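Local coordinates for RING-type domain-containing protein (Chaetomium thermophilum, PDB 6Z3U) that probably activates the cyclin-dependent kinase of the CAK complex, its C-terminal part, present here, binding both the kinase and its cyclin, at residues L27-R31 against F43-I47. Residues are numbered along the deposited sequence; the frame is centred on the assembly and turned at random.
Sequences LDKYR and FLDYI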
ATOM      1  N   LEU C  27      21.410   6.640  -8.557  1.00 65.86           N
ATOM      2  CA  LEU C  27      20.965   5.483  -9.325  1.00 52.53           C
ATOM      3  C   LEU C  27      22.127   4.790 -10.022  1.00 59.43           C
ATOM      4  O   LEU C  27      22.104   3.567 -10.196  1.00 60.61           O
ATOM      5  CB  LEU C  27      19.925   5.903 -10.364  1.00 49.96           C
ATOM      6  CG  LEU C  27      18.530   6.272  -9.864  1.00 48.32           C
ATOM      7  CD1 LEU C  27      17.652   6.694 -11.031  1.00 48.61           C
ATOM      8  CD2 LEU C  27      17.903   5.106  -9.123  1.00 45.80           C
ATOM      9  N   ASP C  28      23.146   5.554 -10.424  1.00 59.32           N
ATOM     10  CA  ASP C  28      24.249   4.992 -11.194  1.00 65.78           C
ATOM     11  C   ASP C  28      24.839   3.752 -10.533  1.00 54.57           C
ATOM     12  O   ASP C  28      25.263   2.822 -11.228  1.00 54.68           O
ATOM     13  CB  ASP C  28      25.334   6.054 -11.390  1.00 71.64           C
ATOM     14  CG  ASP C  28      24.821   7.285 -12.118  1.00 71.93           C
ATOM     15  OD1 ASP C  28      23.696   7.228 -12.663  1.00 66.88           O
ATOM     16  OD2 ASP C  28      25.542   8.307 -12.142  1.00 65.07           O
ATOM     17  N   LYS C  29      24.866   3.708  -9.197  1.00 56.90           N
ATOM     18  CA  LYS C  29      25.466   2.562  -8.522  1.00 55.39           C
ATOM     19  C   LYS C  29      24.710   1.280  -8.849  1.00 54.12           C
ATOM     20  O   LYS C  29      25.316   0.218  -9.034  1.00 53.17           O
ATOM     21  CB  LYS C  29      25.492   2.766  -7.004  1.00 56.86           C
ATOM     22  CG  LYS C  29      25.384   4.204  -6.510  1.00 53.67           C
ATOM     23  CD  LYS C  29      25.659   4.301  -5.011  1.00 53.72           C
ATOM     24  CE  LYS C  29      24.598   3.592  -4.179  1.00 58.86           C
ATOM     25  NZ  LYS C  29      23.327   4.360  -4.091  1.00 70.31           N
ATOM     26  N   TYR C  30      23.382   1.363  -8.930  1.00 57.45           N
ATOM     27  CA  TYR C  30      22.542   0.189  -9.121  1.00 54.44           C
ATOM     28  C   TYR C  30      22.378  -0.191 -10.587  1.00 49.04           C
ATOM     29  O   TYR C  30      22.284  -1.384 -10.898  1.00 46.42           O
ATOM     30  CB  TYR C  30      21.166   0.430  -8.494  1.00 44.71           C
ATOM     31  CG  TYR C  30      21.226   0.754  -7.018  1.00 44.32           C
ATOM     32  CD1 TYR C  30      21.368  -0.254  -6.074  1.00 45.94           C
ATOM     33  CD2 TYR C  30      21.140   2.064  -6.569  1.00 45.23           C
ATOM     34  CE1 TYR C  30      21.424   0.034  -4.723  1.00 46.62           C
ATOM     35  CE2 TYR C  30      21.196   2.362  -5.219  1.00 45.13           C
ATOM     36  CZ  TYR C  30      21.338   1.343  -4.300  1.00 52.50           C
ATOM     37  OH  TYR C  30      21.394   1.629  -2.952  1.00 46.35           O
ATOM     38  N   ARG C  31      22.353   0.791 -11.494  1.00 48.59           N
ATOM     39  CA  ARG C  31      22.196   0.479 -12.911  1.00 49.35           C
ATOM     40  C   ARG C  31      23.256  -0.506 -13.387  1.00 50.34           C
ATOM     41  O   ARG C  31      23.006  -1.286 -14.313  1.00 50.32           O
ATOM     42  CB  ARG C  31      22.254   1.759 -13.744  1.00 51.43           C
ATOM     43  CG  ARG C  31      21.272   2.837 -13.311  1.00 50.78           C
ATOM     44  CD  ARG C  31      21.207   3.974 -14.321  1.00 52.92           C
ATOM     45  NE  ARG C  31      20.007   3.892 -15.153  1.00 53.71           N
ATOM     46  CZ  ARG C  31      18.935   4.674 -15.029  1.00 60.28           C
ATOM     47  NH1 ARG C  31      18.888   5.627 -14.106  1.00 51.59           N
ATOM     48  NH2 ARG C  31      17.900   4.503 -15.841  1.00 65.31           N
ATOM     49  N   PHE C  43      14.374   0.904 -13.642  1.00 53.13           N
ATOM     50  CA  PHE C  43      14.692   2.237 -13.147  1.00 50.93           C
ATOM     51  C   PHE C  43      13.751   3.283 -13.727  1.00 47.98           C
ATOM     52  O   PHE C  43      13.512   4.316 -13.094  1.00 46.38           O
ATOM     53  CB  PHE C  43      16.142   2.588 -13.470  1.00 44.98           C
ATOM     54  CG  PHE C  43      17.140   1.701 -12.785  1.00 44.55           C
ATOM     55  CD1 PHE C  43      17.670   2.056 -11.558  1.00 44.32           C
ATOM     56  CD2 PHE C  43      17.540   0.509 -13.363  1.00 44.54           C
ATOM     57  CE1 PHE C  43      18.585   1.242 -10.923  1.00 44.86           C
ATOM     58  CE2 PHE C  43      18.455  -0.309 -12.731  1.00 44.25           C
ATOM     59  CZ  PHE C  43      18.978   0.058 -11.511  1.00 44.01           C
ATOM     60  N   LEU C  44      13.202   3.029 -14.918  1.00 47.39           N
ATOM     61  CA  LEU C  44      12.243   3.962 -15.492  1.00 50.67           C
ATOM     62  C   LEU C  44      11.015   4.083 -14.600  1.00 48.04           C
ATOM     63  O   LEU C  44      10.474   5.180 -14.417  1.00 49.68           O
ATOM     64  CB  LEU C  44      11.834   3.513 -16.896  1.00 46.26           C
ATOM     65  CG  LEU C  44      12.883   2.879 -17.819  1.00 63.80           C
ATOM     66  CD1 LEU C  44      14.267   3.510 -17.652  1.00 71.11           C
ATOM     67  CD2 LEU C  44      12.941   1.358 -17.623  1.00 70.17           C
ATOM     68  N   ASP C  45      10.568   2.964 -14.025  1.00 47.66           N
ATOM     69  CA  ASP C  45       9.408   3.002 -13.145  1.00 47.94           C
ATOM     70  C   ASP C  45       9.692   3.818 -11.889  1.00 50.07           C
ATOM     71  O   ASP C  45       8.818   4.548 -11.406  1.00 49.39           O
ATOM     72  CB  ASP C  45       8.985   1.577 -12.781  1.00 47.07           C
ATOM     73  CG  ASP C  45       8.235   0.879 -13.910  1.00 48.82           C
ATOM     74  OD1 ASP C  45       8.008   1.514 -14.963  1.00 56.45           O
ATOM     75  OD2 ASP C  45       7.872  -0.307 -13.746  1.00 38.63           O
ATOM     76  N   TYR C  46      10.910   3.715 -11.348  1.00 55.28           N
ATOM     77  CA  TYR C  46      11.267   4.503 -10.170  1.00 53.02           C
ATOM     78  C   TYR C  46      11.245   5.995 -10.484  1.00 47.62           C
ATOM     79  O   TYR C  46      10.683   6.793  -9.726  1.00 47.26           O
ATOM     80  CB  TYR C  46      12.641   4.080  -9.648  1.00 44.92           C
ATOM     81  CG  TYR C  46      13.172   4.956  -8.533  1.00 45.92           C
ATOM     82  CD1 TYR C  46      12.789   4.740  -7.216  1.00 46.27           C
ATOM     83  CD2 TYR C  46      14.062   5.990  -8.792  1.00 49.81           C
ATOM     84  CE1 TYR C  46      13.270   5.529  -6.190  1.00 44.85           C
ATOM     85  CE2 TYR C  46      14.551   6.787  -7.771  1.00 43.47           C
ATOM     86  CZ  TYR C  46      14.150   6.552  -6.471  1.00 45.26           C
ATOM     87  OH  TYR C  46      14.631   7.335  -5.445  1.00 49.45           O
ATOM     88  N   ILE C  47      11.874   6.392 -11.593  1.00 48.33           N
ATOM     89  CA  ILE C  47      11.858   7.797 -11.991  1.00 45.03           C
ATOM     90  C   ILE C  47      10.424   8.270 -12.186  1.00 51.42           C
ATOM     91  O   ILE C  47      10.047   9.364 -11.747  1.00 59.50           O
ATOM     92  CB  ILE C  47      12.696   8.004 -13.267  1.00 47.06           C
ATOM     93  CG1 ILE C  47      14.157   7.615 -13.020  1.00 53.75           C
ATOM     94  CG2 ILE C  47      12.589   9.448 -13.742  1.00 49.10           C
ATOM     95  CD1 ILE C  47      15.012   7.580 -14.274  1.00 49.70           C
TER
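The ring of F43, flat and long enough to span the gap to helix 25-31, is met there by R31 over one face and by L27 and Y30 at its edge. Over the face, R31 forms a CH-pi contact, CG sitting 3.9 Å from the F43 ring centroid and 10° off its normal. The R31 chain then bends at chi3 (103°) and runs on past the ring toward the phenylalanine's own backbone, laying a face of its guanidinium on F43 CB, with NH2 3.5 Å from that carbon; L44 and I47 methyls lie at the guanidinium edge. Arginine suits this partly exposed margin, its methylene stem packing on a ring below a charged end. Helices 25-31 and 43-55, local axes 158° apart, form an antiparallel pair in the C-terminal part of this MAT1-family protein, where P248 of the kinase chain packs on L27 and Y46, and M197 of the cyclin chain on I47. Apolar contacts make up the other group. Y30 CB lies 3.6 Å from F43 CE1, while L27 has two methyls for separate neighbours: CD2 touches F43 CD1 (3.9 Å) and the Y46 ring, and CD1 meets I47 CG1 at 4.1 Å. With an alanine at F43, the R31 stem would probably lose its aromatic platform and a gap would be likely to open between the helices.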